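Local coordinates for lipid II:glycine glycyltransferase (Staphylococcus aureus, PDB 6SNR), which probably attaches the first glycine of the pentaglycine bridge to the lysine of lipid II, taking it from glycyl-tRNA during peptidoglycan synthesis, at residues E187-F192 / Y212-Y217; A13-H18 / G75-Y80; Y352-T357 / W371-V376. One frame throughout, in Å; residues are numbered along the deposited sequence.

Contact 1 of 3, residues E187-F192 / Y212-Y217; sequences EGLKTF and YFENIY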
# COMPACT_ATOMS: atom_id res chain seq x y z
N GLU A 187 -14.04 -13.38 1.60
CA GLU A 187 -15.37 -13.14 1.04
C GLU A 187 -15.57 -11.65 0.68
O GLU A 187 -16.28 -11.34 -0.27
CB GLU A 187 -16.47 -13.62 1.99
CG GLU A 187 -17.83 -13.75 1.32
CD GLU A 187 -17.87 -14.90 0.31
OE1 GLU A 187 -17.64 -16.06 0.72
OE2 GLU A 187 -18.14 -14.64 -0.89
N GLY A 188 -14.88 -10.77 1.41
CA GLY A 188 -14.87 -9.32 1.10
C GLY A 188 -14.34 -8.95 -0.27
O GLY A 188 -14.59 -7.83 -0.81
N LEU A 189 -13.58 -9.86 -0.90
CA LEU A 189 -13.01 -9.54 -2.20
C LEU A 189 -14.06 -9.38 -3.30
O LEU A 189 -13.76 -8.80 -4.33
CB LEU A 189 -11.94 -10.58 -2.64
CG LEU A 189 -10.68 -10.55 -1.76
CD1 LEU A 189 -9.83 -11.82 -1.96
CD2 LEU A 189 -9.83 -9.30 -1.94
N LYS A 190 -15.27 -9.91 -3.11
CA LYS A 190 -16.33 -9.76 -4.11
C LYS A 190 -16.82 -8.33 -4.14
O LYS A 190 -16.89 -7.75 -5.20
CB LYS A 190 -17.49 -10.72 -3.89
CG LYS A 190 -17.21 -12.15 -4.37
CD LYS A 190 -18.42 -13.07 -4.18
CE LYS A 190 -19.66 -12.54 -4.88
NZ LYS A 190 -20.76 -13.55 -4.99
N THR A 191 -17.00 -7.75 -2.95
CA THR A 191 -17.25 -6.31 -2.80
C THR A 191 -16.10 -5.49 -3.39
O THR A 191 -16.29 -4.55 -4.18
CB THR A 191 -17.51 -5.96 -1.31
OG1 THR A 191 -18.71 -6.65 -0.86
CG2 THR A 191 -17.69 -4.43 -1.13
N PHE A 192 -14.87 -5.85 -3.04
CA PHE A 192 -13.73 -5.12 -3.59
C PHE A 192 -13.65 -5.11 -5.11
O PHE A 192 -13.37 -4.11 -5.75
CB PHE A 192 -12.44 -5.73 -3.02
CG PHE A 192 -11.22 -4.99 -3.42
CD1 PHE A 192 -10.98 -3.72 -2.92
CD2 PHE A 192 -10.31 -5.54 -4.32
CE1 PHE A 192 -9.87 -3.02 -3.27
CE2 PHE A 192 -9.20 -4.81 -4.71
CZ PHE A 192 -8.96 -3.56 -4.18
N TYR A 212 -7.90 -12.57 -9.79
CA TYR A 212 -6.61 -11.89 -9.75
C TYR A 212 -6.28 -11.41 -8.32
O TYR A 212 -5.16 -11.58 -7.83
CB TYR A 212 -6.59 -10.71 -10.74
CG TYR A 212 -5.32 -9.88 -10.63
CD1 TYR A 212 -5.25 -8.80 -9.73
CD2 TYR A 212 -4.21 -10.16 -11.39
CE1 TYR A 212 -4.09 -8.05 -9.61
CE2 TYR A 212 -3.05 -9.42 -11.27
CZ TYR A 212 -3.00 -8.36 -10.38
OH TYR A 212 -1.84 -7.63 -10.29
N PHE A 213 -7.27 -10.86 -7.64
CA PHE A 213 -7.08 -10.43 -6.26
C PHE A 213 -7.03 -11.61 -5.28
O PHE A 213 -6.29 -11.60 -4.29
CB PHE A 213 -8.13 -9.36 -5.90
CG PHE A 213 -8.04 -8.15 -6.77
CD1 PHE A 213 -6.92 -7.33 -6.70
CD2 PHE A 213 -9.05 -7.82 -7.65
CE1 PHE A 213 -6.80 -6.23 -7.53
CE2 PHE A 213 -8.93 -6.71 -8.47
CZ PHE A 213 -7.82 -5.91 -8.41
N GLU A 214 -7.82 -12.65 -5.53
CA GLU A 214 -7.79 -13.82 -4.71
C GLU A 214 -6.39 -14.49 -4.73
O GLU A 214 -5.94 -14.94 -3.72
CB GLU A 214 -8.89 -14.80 -5.17
CG GLU A 214 -10.26 -14.43 -4.61
CD GLU A 214 -11.39 -15.25 -5.20
OE1 GLU A 214 -11.23 -15.82 -6.30
OE2 GLU A 214 -12.46 -15.28 -4.57
N ASN A 215 -5.74 -14.47 -5.87
CA ASN A 215 -4.42 -15.08 -6.05
C ASN A 215 -3.38 -14.41 -5.16
O ASN A 215 -2.64 -15.06 -4.44
CB ASN A 215 -4.01 -14.91 -7.49
CG ASN A 215 -2.65 -15.52 -7.80
OD1 ASN A 215 -2.46 -16.71 -7.59
ND2 ASN A 215 -1.74 -14.71 -8.32
N ILE A 216 -3.42 -13.10 -5.13
CA ILE A 216 -2.53 -12.37 -4.20
C ILE A 216 -2.93 -12.56 -2.73
O ILE A 216 -2.12 -12.90 -1.82
CB ILE A 216 -2.42 -10.88 -4.63
CG1 ILE A 216 -3.77 -10.17 -4.72
CG2 ILE A 216 -1.78 -10.73 -6.00
CD1 ILE A 216 -3.69 -8.79 -5.34
N TYR A 217 -4.20 -12.39 -2.42
CA TYR A 217 -4.62 -12.47 -1.06
C TYR A 217 -4.38 -13.82 -0.37
O TYR A 217 -3.89 -13.88 0.78
CB TYR A 217 -6.11 -12.04 -0.99
CG TYR A 217 -6.69 -11.94 0.40
CD1 TYR A 217 -6.63 -10.75 1.13
CD2 TYR A 217 -7.35 -13.00 0.98
CE1 TYR A 217 -7.18 -10.66 2.41
CE2 TYR A 217 -7.92 -12.92 2.25
CZ TYR A 217 -7.84 -11.73 2.96
OH TYR A 217 -8.41 -11.63 4.22
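L189 is the main bump of this contact, in which helices 189-202 and 210-220 pack against each other and on one sheet. The hollow that takes it lies on one side of helix 210-220, between F213, E214 and Y217. The CD1 branch does most of the work: L189 CD1 sits 3.7 Å from E214 CG and 3.9 Å from Y217 CB, while CD2 turns toward F213, with 4.3 Å between L189 CD2 and F213 CB. A forked side chain suits this place because one methyl can sink between neighbouring turns while the other spreads over the next bump. E214 offers its CG methylene as one wall of the hollow. Its carboxylate runs on past the leucine to a weak, long ion pair with R186.

One turn further along helix 189-202, F192 makes the second bump. Its CG stands anti to the backbone N (chi1 -175°), which sends the ring across to F213. F192 CE2 comes down 3.8 Å above the F213 plane, over the ring centre. The pair is a T-shaped, edge-to-face stack with centroids 5.2 Å apart and planes at 85°. On the opposite face of F213 lies Y212 CD1, offset toward the rim, and Y320 also meets F213 edge-to-face; L308 and L228 of the sheet lie nearby.

No hydrogen bond crosses between the two segments. They are joined by apolar fit and an edge-to-face pair, the slightly positive edge of F192 meeting the electron-rich face of F213, and the charged end of E214 is carried away from the apolar interface.

Contact 2 of 3, residues A13-H18 / G75-Y80; sequences AFVKSH and GFVVDY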
# COMPACT_ATOMS: atom_id res chain seq x y z
N ALA A 13 11.99 -14.73 7.02
CA ALA A 13 12.41 -14.00 8.22
C ALA A 13 13.57 -13.05 7.96
O ALA A 13 13.58 -11.87 8.36
CB ALA A 13 12.72 -14.99 9.35
N PHE A 14 14.57 -13.54 7.22
CA PHE A 14 15.72 -12.76 6.86
C PHE A 14 15.31 -11.58 6.00
O PHE A 14 15.77 -10.44 6.26
CB PHE A 14 16.74 -13.62 6.11
CG PHE A 14 18.02 -12.89 5.80
CD1 PHE A 14 18.17 -12.16 4.65
CD2 PHE A 14 19.08 -12.92 6.69
CE1 PHE A 14 19.36 -11.48 4.39
CE2 PHE A 14 20.25 -12.25 6.44
CZ PHE A 14 20.40 -11.53 5.28
N VAL A 15 14.48 -11.80 4.98
CA VAL A 15 13.98 -10.70 4.13
C VAL A 15 13.22 -9.63 4.94
O VAL A 15 13.43 -8.43 4.78
CB VAL A 15 13.08 -11.23 2.99
CG1 VAL A 15 12.43 -10.10 2.16
CG2 VAL A 15 13.86 -12.20 2.07
N LYS A 16 12.39 -10.10 5.86
CA LYS A 16 11.54 -9.20 6.63
C LYS A 16 12.38 -8.33 7.55
O LYS A 16 12.01 -7.17 7.76
CB LYS A 16 10.48 -10.00 7.38
CG LYS A 16 9.37 -10.53 6.46
CD LYS A 16 8.38 -11.44 7.16
CE LYS A 16 7.12 -11.73 6.38
NZ LYS A 16 6.05 -12.44 7.16
N SER A 17 13.49 -8.84 8.08
CA SER A 17 14.36 -8.04 8.97
C SER A 17 15.55 -7.31 8.32
O SER A 17 16.25 -6.51 8.97
CB SER A 17 14.89 -8.93 10.09
OG SER A 17 15.62 -10.03 9.63
N HIS A 18 15.78 -7.54 7.03
CA HIS A 18 16.90 -6.88 6.39
C HIS A 18 16.48 -5.49 5.88
O HIS A 18 15.41 -5.36 5.28
CB HIS A 18 17.41 -7.72 5.24
CG HIS A 18 18.74 -7.28 4.75
ND1 HIS A 18 19.92 -7.90 5.08
CD2 HIS A 18 19.07 -6.21 3.99
CE1 HIS A 18 20.92 -7.26 4.50
NE2 HIS A 18 20.44 -6.24 3.83
N GLY A 75 15.43 -7.96 -5.30
CA GLY A 75 16.67 -8.51 -4.73
C GLY A 75 17.87 -8.00 -5.48
O GLY A 75 17.72 -7.11 -6.34
N PHE A 76 19.07 -8.52 -5.20
CA PHE A 76 19.36 -9.37 -4.04
C PHE A 76 19.08 -8.69 -2.69
O PHE A 76 19.17 -7.46 -2.56
CB PHE A 76 20.86 -9.72 -3.98
CG PHE A 76 21.50 -10.15 -5.28
CD1 PHE A 76 21.32 -11.42 -5.80
CD2 PHE A 76 22.32 -9.27 -5.97
CE1 PHE A 76 21.97 -11.84 -6.94
CE2 PHE A 76 22.98 -9.67 -7.12
CZ PHE A 76 22.82 -10.95 -7.60
N VAL A 77 18.79 -9.48 -1.68
CA VAL A 77 18.57 -9.01 -0.31
C VAL A 77 19.88 -9.18 0.46
O VAL A 77 20.20 -10.25 1.02
CB VAL A 77 17.40 -9.69 0.37
CG1 VAL A 77 17.19 -9.11 1.76
CG2 VAL A 77 16.13 -9.54 -0.46
N VAL A 78 20.65 -8.10 0.44
CA VAL A 78 22.02 -8.08 0.93
C VAL A 78 22.44 -6.63 1.18
O VAL A 78 21.89 -5.73 0.59
CB VAL A 78 22.99 -8.77 -0.06
CG1 VAL A 78 23.21 -8.00 -1.36
CG2 VAL A 78 24.32 -9.06 0.62
N ASP A 79 23.39 -6.44 2.07
CA ASP A 79 24.11 -5.17 2.21
C ASP A 79 25.05 -5.03 1.00
O ASP A 79 25.99 -5.82 0.86
CB ASP A 79 24.83 -5.16 3.56
CG ASP A 79 25.65 -3.89 3.81
OD1 ASP A 79 25.77 -3.02 2.92
OD2 ASP A 79 26.19 -3.79 4.94
N TYR A 80 24.79 -4.04 0.14
CA TYR A 80 25.52 -3.85 -1.14
C TYR A 80 26.94 -3.34 -0.88
O TYR A 80 27.75 -3.35 -1.81
CB TYR A 80 24.73 -2.98 -2.15
CG TYR A 80 23.63 -3.78 -2.79
CD1 TYR A 80 22.42 -4.02 -2.13
CD2 TYR A 80 23.81 -4.41 -4.03
CE1 TYR A 80 21.43 -4.84 -2.69
CE2 TYR A 80 22.86 -5.21 -4.60
CZ TYR A 80 21.65 -5.43 -3.93
OH TYR A 80 20.75 -6.27 -4.50
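Where helix 8-17 ends, it lies against the last residues of strand 68-78, a helix-on-sheet contact in which F14, V15 and H18 gather around V77. Helical backbone angles cease at H18, and from that position its side chain can reach forward over the strand. V77 supplies the central bump. V77 CG1 lies 3.8 Å from H18 CB and equally close to H18 CG, while V77 CG2 meets V15 CG2 at 4.3 Å. A beta-branched residue suits the site well, since it favours extended backbone and its two methyls divide the work: CG1 serves H18 and F14, CG2 serves V15.

F14 approaches with the edge of its ring. F14 CE1 comes 3.7 Å from V77 O, near the ring plane, and also lies beside V77 CG1; the polarised ring C-H can thus face the carbonyl oxygen. The F14 side chain also touches V51 and V54 of strand 50-61. H18 reaches farther along the chain. With CG anti to the backbone N (chi1 -166°), its imidazole extends past V77 to the peptide linking V78 and D79, placing H18 NE2 3.3 Å from V78 C. The same nitrogen approaches D79 N, but the angle is too poor for a hydrogen bond. V78 N lies over one face of the ring.

The surrounding turns have ties of their own. S17 OG donates to A13 O, and Y80 OH donates to F76 O over 2.8 Å, drawing the chain back upon itself just after the strand. D79 turns its carboxylate to S81 N.

Between these segments the chemistry is that of methyl groups, ring edges and peptide surface: the imidazole packs on the V78-D79 peptide without hydrogen-bonding it, and the polar tie comes from N20, two residues after H18, whose ND2 bonds V78 O.

Contact 3 of 3, residues Y352-T357 / W371-V376; sequences YDFGGT and WAFKKV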
# COMPACT_ATOMS: atom_id res chain seq x y z
N TYR A 352 4.91 3.27 5.07
CA TYR A 352 3.66 2.99 4.36
C TYR A 352 3.85 3.51 2.94
O TYR A 352 3.98 4.71 2.68
CB TYR A 352 2.51 3.67 5.08
CG TYR A 352 1.13 3.46 4.53
CD1 TYR A 352 0.60 4.28 3.53
CD2 TYR A 352 0.31 2.49 5.07
CE1 TYR A 352 -0.69 4.10 3.05
CE2 TYR A 352 -0.97 2.30 4.61
CZ TYR A 352 -1.48 3.12 3.61
OH TYR A 352 -2.75 2.94 3.15
N ASP A 353 4.00 2.57 1.99
CA ASP A 353 4.43 2.86 0.63
C ASP A 353 3.22 2.91 -0.30
O ASP A 353 2.52 1.90 -0.53
CB ASP A 353 5.44 1.75 0.24
CG ASP A 353 6.13 1.99 -1.06
OD1 ASP A 353 5.68 2.80 -1.89
OD2 ASP A 353 7.13 1.28 -1.28
N PHE A 354 2.97 4.08 -0.89
CA PHE A 354 1.90 4.26 -1.85
C PHE A 354 2.22 3.81 -3.27
O PHE A 354 1.39 3.94 -4.17
CB PHE A 354 1.51 5.74 -1.93
CG PHE A 354 0.63 6.21 -0.81
CD1 PHE A 354 1.18 6.69 0.36
CD2 PHE A 354 -0.74 6.31 -0.99
CE1 PHE A 354 0.38 7.16 1.38
CE2 PHE A 354 -1.56 6.81 0.04
CZ PHE A 354 -1.00 7.23 1.21
N GLY A 355 3.45 3.33 -3.49
CA GLY A 355 3.90 2.86 -4.78
C GLY A 355 4.36 3.97 -5.72
O GLY A 355 4.67 5.07 -5.28
N GLY A 356 4.31 3.68 -7.02
CA GLY A 356 5.07 4.44 -7.99
C GLY A 356 4.59 5.85 -8.31
O GLY A 356 3.41 6.15 -8.23
N THR A 357 5.55 6.62 -8.78
CA THR A 357 5.30 7.99 -9.26
C THR A 357 6.43 8.41 -10.16
O THR A 357 7.55 7.97 -10.01
CB THR A 357 5.15 8.95 -8.06
OG1 THR A 357 4.64 10.24 -8.52
CG2 THR A 357 6.42 9.16 -7.32
N TRP A 371 0.74 11.55 -8.70
CA TRP A 371 1.55 12.49 -7.92
C TRP A 371 0.65 13.36 -7.05
O TRP A 371 0.91 13.51 -5.85
CB TRP A 371 2.38 13.33 -8.87
CG TRP A 371 3.06 14.51 -8.27
CD1 TRP A 371 2.66 15.82 -8.40
CD2 TRP A 371 4.28 14.53 -7.54
NE1 TRP A 371 3.56 16.63 -7.77
CE2 TRP A 371 4.56 15.87 -7.23
CE3 TRP A 371 5.18 13.54 -7.10
CZ2 TRP A 371 5.69 16.24 -6.52
CZ3 TRP A 371 6.29 13.90 -6.40
CH2 TRP A 371 6.55 15.25 -6.10
N ALA A 372 -0.43 13.87 -7.65
CA ALA A 372 -1.39 14.75 -6.96
C ALA A 372 -2.01 14.08 -5.73
O ALA A 372 -2.22 14.72 -4.68
CB ALA A 372 -2.47 15.19 -7.95
N PHE A 373 -2.33 12.80 -5.89
CA PHE A 373 -2.91 11.96 -4.85
C PHE A 373 -1.87 11.68 -3.78
O PHE A 373 -2.11 11.93 -2.60
CB PHE A 373 -3.46 10.65 -5.47
CG PHE A 373 -3.57 9.49 -4.52
CD1 PHE A 373 -4.19 9.60 -3.30
CD2 PHE A 373 -3.15 8.23 -4.94
CE1 PHE A 373 -4.31 8.50 -2.45
CE2 PHE A 373 -3.28 7.14 -4.12
CZ PHE A 373 -3.88 7.27 -2.88
N LYS A 374 -0.71 11.11 -4.17
CA LYS A 374 0.17 10.58 -3.16
C LYS A 374 0.91 11.67 -2.35
O LYS A 374 1.20 11.46 -1.19
CB LYS A 374 1.15 9.57 -3.81
CG LYS A 374 0.38 8.40 -4.40
CD LYS A 374 1.26 7.52 -5.31
CE LYS A 374 0.46 6.46 -6.07
NZ LYS A 374 1.30 5.30 -6.60
N LYS A 375 1.13 12.84 -2.98
CA LYS A 375 1.95 13.87 -2.35
C LYS A 375 1.32 14.48 -1.07
O LYS A 375 2.02 15.06 -0.29
CB LYS A 375 2.29 14.98 -3.35
CG LYS A 375 1.14 15.91 -3.76
CD LYS A 375 1.66 16.92 -4.77
CE LYS A 375 0.81 18.18 -4.80
NZ LYS A 375 1.43 19.22 -5.67
N VAL A 376 0.01 14.33 -0.87
CA VAL A 376 -0.66 14.98 0.26
C VAL A 376 -0.71 14.17 1.53
O VAL A 376 -1.24 14.61 2.54
CB VAL A 376 -2.08 15.50 -0.12
CG1 VAL A 376 -2.01 16.48 -1.28
CG2 VAL A 376 -3.05 14.38 -0.42
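This is a helix-to-strand contact in which the side chain of K374, from helix 368-374, hydrogen-bonds the backbone of F354 and G356 at the end of strand 351-356, an inner strand of a seven-stranded mixed sheet. The lysine leaves the helix extended, and K374 NZ donates to F354 O and to G356 O, both at 2.8 Å. It meets the first from above the carbonyl plane, 38° out of it, and the second at a smaller tilt of 22°. Before reaching them the aliphatic part lies along F354, with K374 CG 3.8 Å from F354 CB.

The F354 ring then turns its edge to the face of F373 in an offset T-shaped pair, F354 CE2 lying 3.8 Å from F373 CZ; W377 adds a third ring to the cluster. G355 has positive phi, which glycine tolerates readily, and its N donates to D353 OD1 in an Asx turn. Farther along, T357 OG1 meets the edge of the W371 indole, 3.6 Å from CE3.

Together the two lysine bonds tie F354 O and G356 O to the same nitrogen, which probably helps to hold this strand end in shape.

Contacts 1 and 3 share one seven-stranded sheet: the helices of contact 1 pack on its strands 226-233, 302-312 and 315-323, whereas contact 3 includes strand 351-356 itself, beside 315-323. Their centres are 23 Å apart. Contact 2 belongs to the other seven-stranded sheet, with its centre 29 Å from contact 1 and 24 Å from contact 3; no two contacts touch, the nearest atoms of any pair being about 11 to 12 Å apart. Polar ties nevertheless join elements of the two regions: K16 of helix 8-17, in contact 2, forms a salt bridge with D225, just before strand 226-233, and N215 of helix 210-220, in contact 1, donates to T32 O of helix 27-33.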